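Local coordinates for methyltransferase-like protein 5 (Pyrococcus horikoshii, PDB 1WY7) that binds S-adenosyl-L-homocysteine in a Rossmann-like methyltransferase fold and is probably an S-adenosylmethionine-dependent methyltransferase acting on RNA, at residues K6-A9 with I10-K14; G17-N20 with P21-W24; L39-A42 with Y43-D47; E83-D86 with V87-N91. All blocks are in the same frame, centred on the assembly; numbering follows the deposited sequence.

All four contacts are local, each within one continuous piece of chain, and they follow one another in sequence. Contact 1 lies on helix 6-13 and contact 3 on the end of helix 32-44; their centres are about 16 Å apart, and Leu12 packs on Leu39 and Leu8 on Trp40. Contact 2, in the loop joining those helices, has its centre about 12 Å from that of contact 4 on helix 82-91; Lys22 of contact 2 forms a salt bridge with Glu83 of contact 4. Contacts 2 and 3 are farthest apart, about 29 Å between centres. Helix 82-91 and the loop thus meet beside the S-adenosyl-L-homocysteine pocket, while in contact 3 the Leu39 side chain is about 9 Å from the ligand.

Contact 1 (K6-A9 with I10-K14); sequences KELA and IALSK
Leu8 and Leu12, one turn apart, supply the apolar contact of this helical segment: CD1 of Leu8 comes to 4.0 Å from CG of Leu12, the two side chains meeting at a slant. Their first torsions differ. Leu8 has CG anti to the backbone N (chi1 179°), whereas CG of Leu12 stands beside its own N (chi1 -67°), which brings Leu12 CG to 3.1 Å from Leu8 O. On another side of the helix, CD1 of Ile10 lies 4.1 Å from CG of Lys6, so the aliphatic base of the lysine does the touching while its amino end lies well clear of Ile10. Behind these side chains run i to i+4 backbone bonds, from Ile10 N to Lys6 O (3.0 Å) and on through Leu12 N to Leu8 O (2.8 Å). Farther along, Ser13 N bonds to Ala9 O at 3.0 Å, and Ser13 OG turns back to donate to Ile10 O at a short 2.5 Å. Beyond the segment, Leu8 and Leu12 rest on helix 32-44, and Leu12 also reaches Val62 and Tyr65 of helix 62-69. The chemistry is therefore two-sided: buried leucines fasten helix 6-13 to its neighbours by apolar packing, while Lys6 and Ile10 lie on an exposed side.

Contact 2 (G17-N20 with P21-W24); sequences GFKN and PKVW. With SAH (S-adenosyl-L-homocysteine), chain E.
Phe18 and Pro21 meet through their aliphatic parts: CB of Phe18 lies 3.7 Å from CG of the proline ring, while the phenyl group extends to the ligand. With CG beside the backbone N (chi1 -70°), the Phe18 ring is directed at S-adenosyl-L-homocysteine. Its edge, not its face, meets the ligand's ribose hydroxyl, with O3' near the ring plane and 3.2 Å from CZ. The amino nitrogen N of the ligand is 3.5 Å from CE1, so neighbouring edge carbons face two polar groups of the same molecule.

The second pairing joins Lys19 and Lys22, whose side chains cross at about a right angle and bring their NZ atoms to 3.6 Å. A bend at chi2 (-56°) folds the Lys19 chain back. The two amines converge on a shared acidic patch: Lys22 NZ forms a salt bridge with Glu83, and Asp81 makes long, weak ion pairs with both. Farther along, CB of Lys22 sits 3.5 Å above one face of the Trp24 ring, offset toward its rim.

Gln27, a ligand-binding residue, accepts a hydrogen bond from Lys22 N. The whole is a surface loop between helices 6-13 and 32-44 that lends an aromatic edge to the cofactor pocket of a Rossmann-like methyltransferase.

Contact 3 (L39-A42 with Y43-D47); sequences LWLA and YSLGD
Trp40 and Tyr43 form an oblique aromatic pair, the six-membered ring of the indole and the phenol ring lying 5.4 Å apart between centroids with their planes at 37°. Spaced three residues apart, they share one flank of the helix, and CG anti to the backbone N in both (chi1 173° for Tyr43) leans the rings the same way. The apolar contact is on a different flank: CD1 of Leu41 touches CD1 of Leu45 at 3.6 Å, and both leucines also pack on Tyr145 and His171 of the sheet.

Among the hydrogen bonds, the regular helical pattern lasts through Tyr43 N to Leu39 O and Ser44 N to Trp40 O, both 2.7 Å. Leu45 N reaches Leu41 O only weakly. Helix 32-44 then finishes in a Schellman motif: Asp47 N bonds to Ala42 O at 2.8 Å, Gly46 N to Tyr43 O at 2.9 Å, and Gly46 takes a positive phi of 78°. Ala42 O accepts a second bond from Leu45 N, at 3.2 Å; the two donors arrive on opposite faces of the carbonyl plane, that of Leu45 standing well above it. Ser44 OG donates to Leu41 O at 2.8 Å, adding a side-chain bond to the last turn.

The charged group is Asp47, buried and held from beyond the turn: its OD1 is hydrogen-bonded to Tyr145 OH and forms a salt bridge with Arg199, partners that would favour the ionised carboxylate.

Contact 4 (E83-D86 with V87-N91); sequences EAVD and VLIEN
Glu83, at the start of this helical segment, meets the next turn through its backbone, CG2 of Val87 lying 3.9 Å from its carbonyl O. Its carboxylate points elsewhere, engaged by Lys22 of the loop between helices 6-13 and 32-44.

Ala84 follows with the backbone bond from Leu88 N to Ala84 O, 2.9 Å long, and CB of Val87 rests 3.5 Å from that same Ala84 O. The alanine methyl packs on Phe18 and on the ligand-binding Glu79, placing this turn against the cofactor site.

Val85 carries the main side-chain contact. It and Ile89 lie side by side and point the same way, CG1 of the valine 3.8 Å from CG1 of the isoleucine. CG1 of Ile89 stands beside its own backbone N (chi1 -52°), and this places it 2.9 Å from Val85 O, a tight approach. That same oxygen accepts Ile89 N at 2.8 Å. Both side chains also reach strand 99-103, Val85 on Val101 and Ile103, Ile89 on Phe99 and Val101, so the pair forms one apolar ridge against the sheet.

Asp86 closes the segment on the exposed side, where Glu90 N makes a weak bond to Asp86 O at 3.4 Å.

Helix 82-91 is the crossover of the beta-alpha-beta unit between strands 74-79 and 99-103, an element of the Rossmann-like methyltransferase fold.

Contact 1 (K6-A9 with I10-K14)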
loop_
_atom_site.group_PDB
_atom_site.type_symbol
_atom_site.label_atom_id
_atom_site.label_comp_id
_atom_site.label_asym_id
_atom_site.label_seq_id
_atom_site.Cartn_x
_atom_site.Cartn_y
_atom_site.Cartn_z
ATOM N N LYS A 6 8.214 2.794 16.025
ATOM C CA LYS A 6 8.204 1.366 16.305
ATOM C C LYS A 6 6.902 0.986 17.013
ATOM O O LYS A 6 6.485 -0.173 16.969
ATOM C CB LYS A 6 9.408 0.968 17.167
ATOM C CG LYS A 6 9.386 -0.501 17.579
ATOM C CD LYS A 6 10.656 -0.948 18.294
ATOM C CE LYS A 6 11.829 -1.117 17.326
ATOM N NZ LYS A 6 13.055 -1.654 18.004
ATOM N N GLU A 7 6.262 1.956 17.667
ATOM C CA GLU A 7 4.991 1.699 18.346
ATOM C C GLU A 7 3.935 1.360 17.298
ATOM O O GLU A 7 3.128 0.445 17.473
ATOM C CB GLU A 7 4.523 2.927 19.137
ATOM C CG GLU A 7 5.097 3.029 20.539
ATOM C CD GLU A 7 5.855 4.325 20.764
ATOM O OE1 GLU A 7 6.719 4.657 19.920
ATOM O OE2 GLU A 7 5.594 5.002 21.785
ATOM N N LEU A 8 3.952 2.116 16.203
ATOM C CA LEU A 8 3.008 1.913 15.118
ATOM C C LEU A 8 3.234 0.533 14.495
ATOM O O LEU A 8 2.281 -0.214 14.247
ATOM C CB LEU A 8 3.173 3.023 14.069
ATOM C CG LEU A 8 2.292 2.989 12.808
ATOM C CD1 LEU A 8 0.824 2.915 13.183
ATOM C CD2 LEU A 8 2.556 4.240 11.994
ATOM N N ALA A 9 4.498 0.195 14.264
ATOM C CA ALA A 9 4.843 -1.094 13.676
ATOM C C ALA A 9 4.312 -2.222 14.548
ATOM O O ALA A 9 3.755 -3.199 14.045
ATOM C CB ALA A 9 6.356 -1.213 13.517
ATOM N N ILE A 10 4.485 -2.075 15.858
ATOM C CA ILE A 10 4.026 -3.072 16.826
ATOM C C ILE A 10 2.513 -3.231 16.757
ATOM O O ILE A 10 1.978 -4.342 16.704
ATOM C CB ILE A 10 4.419 -2.644 18.270
ATOM C CG1 ILE A 10 5.934 -2.769 18.454
ATOM C CG2 ILE A 10 3.673 -3.481 19.304
ATOM C CD1 ILE A 10 6.434 -2.265 19.812
ATOM N N ALA A 11 1.820 -2.104 16.773
ATOM C CA ALA A 11 0.369 -2.128 16.713
ATOM C C ALA A 11 -0.126 -2.725 15.389
ATOM O O ALA A 11 -1.125 -3.460 15.366
ATOM C CB ALA A 11 -0.184 -0.722 16.899
ATOM N N LEU A 12 0.571 -2.423 14.296
ATOM C CA LEU A 12 0.179 -2.946 12.987
ATOM C C LEU A 12 0.379 -4.453 12.901
ATOM O O LEU A 12 -0.381 -5.138 12.225
ATOM C CB LEU A 12 0.968 -2.256 11.858
ATOM C CG LEU A 12 0.656 -0.772 11.653
ATOM C CD1 LEU A 12 1.497 -0.211 10.534
ATOM C CD2 LEU A 12 -0.831 -0.602 11.367
ATOM N N SER A 13 1.391 -4.967 13.599
ATOM C CA SER A 13 1.690 -6.398 13.577
ATOM C C SER A 13 0.646 -7.237 14.306
ATOM O O SER A 13 0.601 -8.460 14.148
ATOM C CB SER A 13 3.061 -6.657 14.198
ATOM O OG SER A 13 3.045 -6.360 15.587
ATOM N N LYS A 14 -0.193 -6.583 15.099
ATOM C CA LYS A 14 -1.230 -7.280 15.849
ATOM C C LYS A 14 -2.494 -7.583 15.052
ATOM O O LYS A 14 -3.362 -8.317 15.524
ATOM C CB LYS A 14 -1.592 -6.479 17.096
ATOM C CG LYS A 14 -0.469 -6.446 18.114
ATOM C CD LYS A 14 -0.795 -5.535 19.274
ATOM C CE LYS A 14 0.307 -5.596 20.318
ATOM N NZ LYS A 14 -0.006 -4.712 21.474
#

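Contact 2 (G17-N20 with P21-W24)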
loop_
_atom_site.group_PDB
_atom_site.type_symbol
_atom_site.label_atom_id
_atom_site.label_comp_id
_atom_site.label_asym_id
_atom_site.label_seq_id
_atom_site.Cartn_x
_atom_site.Cartn_y
_atom_site.Cartn_z
ATOM N N GLY A 17 -3.977 -11.727 9.752
ATOM C CA GLY A 17 -3.457 -11.890 8.402
ATOM C C GLY A 17 -4.445 -12.589 7.483
ATOM O O GLY A 17 -5.597 -12.815 7.863
ATOM N N PHE A 18 -4.005 -12.926 6.271
ATOM C CA PHE A 18 -4.859 -13.608 5.292
ATOM C C PHE A 18 -5.271 -15.005 5.748
ATOM O O PHE A 18 -4.455 -15.759 6.261
ATOM C CB PHE A 18 -4.142 -13.751 3.949
ATOM C CG PHE A 18 -3.940 -12.460 3.210
ATOM C CD1 PHE A 18 -2.784 -11.708 3.396
ATOM C CD2 PHE A 18 -4.900 -12.004 2.310
ATOM C CE1 PHE A 18 -2.585 -10.521 2.691
ATOM C CE2 PHE A 18 -4.714 -10.818 1.601
ATOM C CZ PHE A 18 -3.553 -10.075 1.790
ATOM N N LYS A 19 -6.537 -15.342 5.539
ATOM C CA LYS A 19 -7.090 -16.650 5.896
ATOM C C LYS A 19 -6.389 -17.765 5.105
ATOM O O LYS A 19 -5.876 -18.734 5.677
ATOM C CB LYS A 19 -8.589 -16.670 5.569
ATOM C CG LYS A 19 -8.911 -16.678 4.050
ATOM C CD LYS A 19 -8.279 -15.496 3.282
ATOM C CE LYS A 19 -8.086 -15.838 1.797
ATOM N NZ LYS A 19 -7.494 -14.719 0.984
ATOM N N ASN A 20 -6.392 -17.629 3.784
ATOM C CA ASN A 20 -5.751 -18.602 2.903
ATOM C C ASN A 20 -5.146 -17.820 1.744
ATOM O O ASN A 20 -5.757 -17.668 0.684
ATOM C CB ASN A 20 -6.759 -19.629 2.378
ATOM C CG ASN A 20 -6.086 -20.901 1.871
ATOM O OD1 ASN A 20 -4.888 -20.913 1.568
ATOM N ND2 ASN A 20 -6.863 -21.976 1.766
ATOM N N PRO A 21 -3.920 -17.319 1.938
ATOM C CA PRO A 21 -3.192 -16.533 0.939
ATOM C C PRO A 21 -3.154 -17.125 -0.460
ATOM O O PRO A 21 -2.767 -18.277 -0.646
ATOM C CB PRO A 21 -1.786 -16.435 1.526
ATOM C CG PRO A 21 -1.997 -16.579 2.981
ATOM C CD PRO A 21 -3.039 -17.651 3.070
ATOM N N LYS A 22 -3.545 -16.318 -1.439
ATOM C CA LYS A 22 -3.517 -16.731 -2.832
ATOM C C LYS A 22 -2.194 -16.182 -3.357
ATOM O O LYS A 22 -2.057 -14.982 -3.603
ATOM C CB LYS A 22 -4.720 -16.136 -3.572
ATOM C CG LYS A 22 -6.057 -16.623 -3.013
ATOM C CD LYS A 22 -7.244 -15.821 -3.534
ATOM C CE LYS A 22 -8.567 -16.514 -3.205
ATOM N NZ LYS A 22 -8.737 -16.757 -1.744
ATOM N N VAL A 23 -1.209 -17.059 -3.514
ATOM C CA VAL A 23 0.103 -16.615 -3.953
ATOM C C VAL A 23 0.138 -15.942 -5.315
ATOM O O VAL A 23 0.932 -15.021 -5.519
ATOM C CB VAL A 23 1.136 -17.770 -3.905
ATOM C CG1 VAL A 23 2.518 -17.260 -4.329
ATOM C CG2 VAL A 23 1.207 -18.342 -2.485
ATOM N N TRP A 24 -0.724 -16.366 -6.236
ATOM C CA TRP A 24 -0.743 -15.773 -7.571
ATOM C C TRP A 24 -1.215 -14.324 -7.531
ATOM O O TRP A 24 -1.134 -13.607 -8.528
ATOM C CB TRP A 24 -1.633 -16.595 -8.507
ATOM C CG TRP A 24 -3.041 -16.631 -8.108
ATOM C CD1 TRP A 24 -4.019 -15.755 -8.471
ATOM C CD2 TRP A 24 -3.653 -17.589 -7.248
ATOM N NE1 TRP A 24 -5.211 -16.111 -7.888
ATOM C CE2 TRP A 24 -5.014 -17.237 -7.130
ATOM C CE3 TRP A 24 -3.185 -18.717 -6.558
ATOM C CZ2 TRP A 24 -5.917 -17.974 -6.350
ATOM C CZ3 TRP A 24 -4.077 -19.449 -5.783
ATOM C CH2 TRP A 24 -5.431 -19.073 -5.685
HETATM N N SAH E . -2.018 -7.119 3.420
HETATM C CA SAH E . -1.323 -6.042 2.687
HETATM C CB SAH E . -1.678 -6.198 1.200
HETATM C CG SAH E . -0.637 -7.088 0.621
HETATM S SD SAH E . -0.629 -7.641 -1.095
HETATM C C SAH E . -1.743 -4.742 3.320
HETATM O O SAH E . -2.208 -4.774 4.501
HETATM O OXT SAH E . -1.589 -3.720 2.571
HETATM C "C5'" SAH E . -1.726 -6.564 -1.991
HETATM C "C4'" SAH E . -3.137 -7.052 -2.355
HETATM O "O4'" SAH E . -3.371 -6.819 -3.767
HETATM C "C3'" SAH E . -3.399 -8.554 -2.229
HETATM O "O3'" SAH E . -4.167 -8.665 -1.015
HETATM C "C2'" SAH E . -4.278 -8.938 -3.430
HETATM O "O2'" SAH E . -5.440 -9.721 -3.274
HETATM C "C1'" SAH E . -4.498 -7.583 -4.124
HETATM N N9 SAH E . -4.573 -7.652 -5.577
HETATM C C8 SAH E . -3.853 -8.412 -6.482
HETATM N N7 SAH E . -4.179 -8.199 -7.732
HETATM C C5 SAH E . -5.181 -7.236 -7.661
HETATM C C6 SAH E . -5.953 -6.556 -8.641
HETATM N N6 SAH E . -5.796 -6.786 -9.963
HETATM N N1 SAH E . -6.895 -5.634 -8.249
HETATM C C2 SAH E . -7.044 -5.398 -6.924
HETATM N N3 SAH E . -6.372 -5.972 -5.900
HETATM C C4 SAH E . -5.438 -6.892 -6.337
#

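Contact 3 (L39-A42 with Y43-D47)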
loop_
_atom_site.group_PDB
_atom_site.type_symbol
_atom_site.label_atom_id
_atom_site.label_comp_id
_atom_site.label_asym_id
_atom_site.label_seq_id
_atom_site.Cartn_x
_atom_site.Cartn_y
_atom_site.Cartn_z
ATOM N N LEU A 39 3.951 4.939 6.161
ATOM C CA LEU A 39 2.942 5.763 6.825
ATOM C C LEU A 39 3.505 6.950 7.598
ATOM O O LEU A 39 2.951 8.047 7.548
ATOM C CB LEU A 39 2.096 4.894 7.763
ATOM C CG LEU A 39 1.122 3.926 7.087
ATOM C CD1 LEU A 39 0.651 2.889 8.084
ATOM C CD2 LEU A 39 -0.058 4.703 6.529
ATOM N N TRP A 40 4.600 6.734 8.316
ATOM C CA TRP A 40 5.192 7.820 9.078
ATOM C C TRP A 40 5.692 8.891 8.128
ATOM O O TRP A 40 5.511 10.074 8.372
ATOM C CB TRP A 40 6.345 7.323 9.942
ATOM C CG TRP A 40 6.601 8.271 11.042
ATOM C CD1 TRP A 40 7.609 9.189 11.125
ATOM C CD2 TRP A 40 5.767 8.478 12.187
ATOM N NE1 TRP A 40 7.450 9.962 12.253
ATOM C CE2 TRP A 40 6.327 9.547 12.923
ATOM C CE3 TRP A 40 4.597 7.866 12.661
ATOM C CZ2 TRP A 40 5.757 10.019 14.108
ATOM C CZ3 TRP A 40 4.027 8.331 13.838
ATOM C CH2 TRP A 40 4.610 9.401 14.549
ATOM N N LEU A 41 6.315 8.463 7.030
ATOM C CA LEU A 41 6.813 9.399 6.032
ATOM C C LEU A 41 5.655 10.241 5.505
ATOM O O LEU A 41 5.730 11.475 5.472
ATOM C CB LEU A 41 7.462 8.647 4.868
ATOM C CG LEU A 41 7.787 9.509 3.643
ATOM C CD1 LEU A 41 8.793 10.582 4.031
ATOM C CD2 LEU A 41 8.345 8.635 2.527
ATOM N N ALA A 42 4.581 9.572 5.094
ATOM C CA ALA A 42 3.413 10.274 4.571
ATOM C C ALA A 42 2.831 11.188 5.629
ATOM O O ALA A 42 2.460 12.322 5.345
ATOM C CB ALA A 42 2.352 9.270 4.114
ATOM N N TYR A 43 2.732 10.689 6.856
ATOM C CA TYR A 43 2.173 11.493 7.937
ATOM C C TYR A 43 3.029 12.730 8.195
ATOM O O TYR A 43 2.512 13.841 8.285
ATOM C CB TYR A 43 2.037 10.651 9.207
ATOM C CG TYR A 43 1.629 11.441 10.428
ATOM C CD1 TYR A 43 2.588 11.948 11.304
ATOM C CD2 TYR A 43 0.286 11.696 10.698
ATOM C CE1 TYR A 43 2.220 12.693 12.422
ATOM C CE2 TYR A 43 -0.097 12.442 11.808
ATOM C CZ TYR A 43 0.874 12.937 12.667
ATOM O OH TYR A 43 0.509 13.682 13.765
ATOM N N SER A 44 4.343 12.534 8.258
ATOM C CA SER A 44 5.259 13.638 8.518
ATOM C C SER A 44 5.240 14.713 7.442
ATOM O O SER A 44 5.606 15.856 7.698
ATOM C CB SER A 44 6.683 13.118 8.682
ATOM O OG SER A 44 7.214 12.745 7.428
ATOM N N LEU A 45 4.808 14.358 6.239
ATOM C CA LEU A 45 4.766 15.330 5.158
ATOM C C LEU A 45 3.391 15.964 5.027
ATOM O O LEU A 45 3.149 16.747 4.114
ATOM C CB LEU A 45 5.190 14.660 3.840
ATOM C CG LEU A 45 6.669 14.243 3.827
ATOM C CD1 LEU A 45 6.990 13.364 2.618
ATOM C CD2 LEU A 45 7.525 15.494 3.823
ATOM N N GLY A 46 2.492 15.632 5.947
ATOM C CA GLY A 46 1.149 16.175 5.905
ATOM C C GLY A 46 0.267 15.491 4.872
ATOM O O GLY A 46 -0.732 16.063 4.445
ATOM N N ASP A 47 0.619 14.268 4.476
ATOM C CA ASP A 47 -0.156 13.528 3.478
ATOM C C ASP A 47 -1.102 12.458 4.045
ATOM O O ASP A 47 -1.489 11.521 3.326
ATOM C CB ASP A 47 0.798 12.880 2.467
ATOM C CG ASP A 47 1.387 13.891 1.482
ATOM O OD1 ASP A 47 2.349 13.541 0.775
ATOM O OD2 ASP A 47 0.882 15.031 1.407
#

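Contact 4 (E83-D86 with V87-N91)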
loop_
_atom_site.group_PDB
_atom_site.type_symbol
_atom_site.label_atom_id
_atom_site.label_comp_id
_atom_site.label_asym_id
_atom_site.label_seq_id
_atom_site.Cartn_x
_atom_site.Cartn_y
_atom_site.Cartn_z
ATOM N N GLU A 83 -12.445 -12.653 0.189
ATOM C CA GLU A 83 -11.926 -13.335 1.372
ATOM C C GLU A 83 -10.936 -12.483 2.159
ATOM O O GLU A 83 -10.782 -12.647 3.369
ATOM C CB GLU A 83 -11.266 -14.644 0.966
ATOM C CG GLU A 83 -12.255 -15.712 0.557
ATOM C CD GLU A 83 -11.576 -16.864 -0.151
ATOM O OE1 GLU A 83 -11.257 -16.715 -1.356
ATOM O OE2 GLU A 83 -11.350 -17.906 0.504
ATOM N N ALA A 84 -10.260 -11.578 1.461
ATOM C CA ALA A 84 -9.314 -10.683 2.105
ATOM C C ALA A 84 -10.122 -9.579 2.780
ATOM O O ALA A 84 -9.785 -9.130 3.873
ATOM C CB ALA A 84 -8.351 -10.092 1.062
ATOM N N VAL A 85 -11.197 -9.155 2.123
ATOM C CA VAL A 85 -12.058 -8.112 2.662
ATOM C C VAL A 85 -12.674 -8.541 3.994
ATOM O O VAL A 85 -12.873 -7.708 4.874
ATOM C CB VAL A 85 -13.163 -7.748 1.639
ATOM C CG1 VAL A 85 -14.119 -6.698 2.220
ATOM C CG2 VAL A 85 -12.513 -7.216 0.374
ATOM N N ASP A 86 -12.963 -9.835 4.149
ATOM C CA ASP A 86 -13.534 -10.316 5.410
ATOM C C ASP A 86 -12.594 -9.971 6.567
ATOM O O ASP A 86 -13.033 -9.513 7.619
ATOM C CB ASP A 86 -13.760 -11.832 5.386
ATOM C CG ASP A 86 -14.764 -12.265 4.333
ATOM O OD1 ASP A 86 -15.802 -11.586 4.168
ATOM O OD2 ASP A 86 -14.512 -13.299 3.674
ATOM N N VAL A 87 -11.304 -10.199 6.360
ATOM C CA VAL A 87 -10.284 -9.904 7.364
ATOM C C VAL A 87 -10.150 -8.396 7.520
ATOM O O VAL A 87 -10.022 -7.879 8.631
ATOM C CB VAL A 87 -8.907 -10.490 6.938
ATOM C CG1 VAL A 87 -7.836 -10.166 7.978
ATOM C CG2 VAL A 87 -9.027 -11.998 6.744
ATOM N N LEU A 88 -10.172 -7.698 6.385
ATOM C CA LEU A 88 -10.059 -6.241 6.345
ATOM C C LEU A 88 -11.117 -5.591 7.238
ATOM O O LEU A 88 -10.797 -4.751 8.081
ATOM C CB LEU A 88 -10.213 -5.764 4.892
ATOM C CG LEU A 88 -10.191 -4.310 4.390
ATOM C CD1 LEU A 88 -11.234 -3.466 5.098
ATOM C CD2 LEU A 88 -8.832 -3.729 4.567
ATOM N N ILE A 89 -12.372 -5.984 7.051
ATOM C CA ILE A 89 -13.474 -5.419 7.824
ATOM C C ILE A 89 -13.297 -5.627 9.319
ATOM O O ILE A 89 -13.563 -4.733 10.116
ATOM C CB ILE A 89 -14.815 -6.033 7.404
ATOM C CG1 ILE A 89 -14.976 -5.928 5.888
ATOM C CG2 ILE A 89 -15.957 -5.333 8.116
ATOM C CD1 ILE A 89 -14.807 -4.552 5.346
ATOM N N GLU A 90 -12.844 -6.814 9.699
ATOM C CA GLU A 90 -12.651 -7.085 11.108
ATOM C C GLU A 90 -11.489 -6.261 11.655
ATOM O O GLU A 90 -11.584 -5.702 12.749
ATOM C CB GLU A 90 -12.403 -8.574 11.352
ATOM C CG GLU A 90 -12.622 -8.955 12.808
ATOM C CD GLU A 90 -12.240 -10.384 13.109
ATOM O OE1 GLU A 90 -12.649 -11.274 12.336
ATOM O OE2 GLU A 90 -11.540 -10.618 14.124
ATOM N N ASN A 91 -10.403 -6.169 10.894
ATOM C CA ASN A 91 -9.251 -5.400 11.345
ATOM C C ASN A 91 -9.563 -3.915 11.553
ATOM O O ASN A 91 -9.062 -3.306 12.497
ATOM C CB ASN A 91 -8.086 -5.558 10.360
ATOM C CG ASN A 91 -7.330 -6.859 10.554
ATOM O OD1 ASN A 91 -7.245 -7.373 11.662
ATOM N ND2 ASN A 91 -6.755 -7.382 9.480
#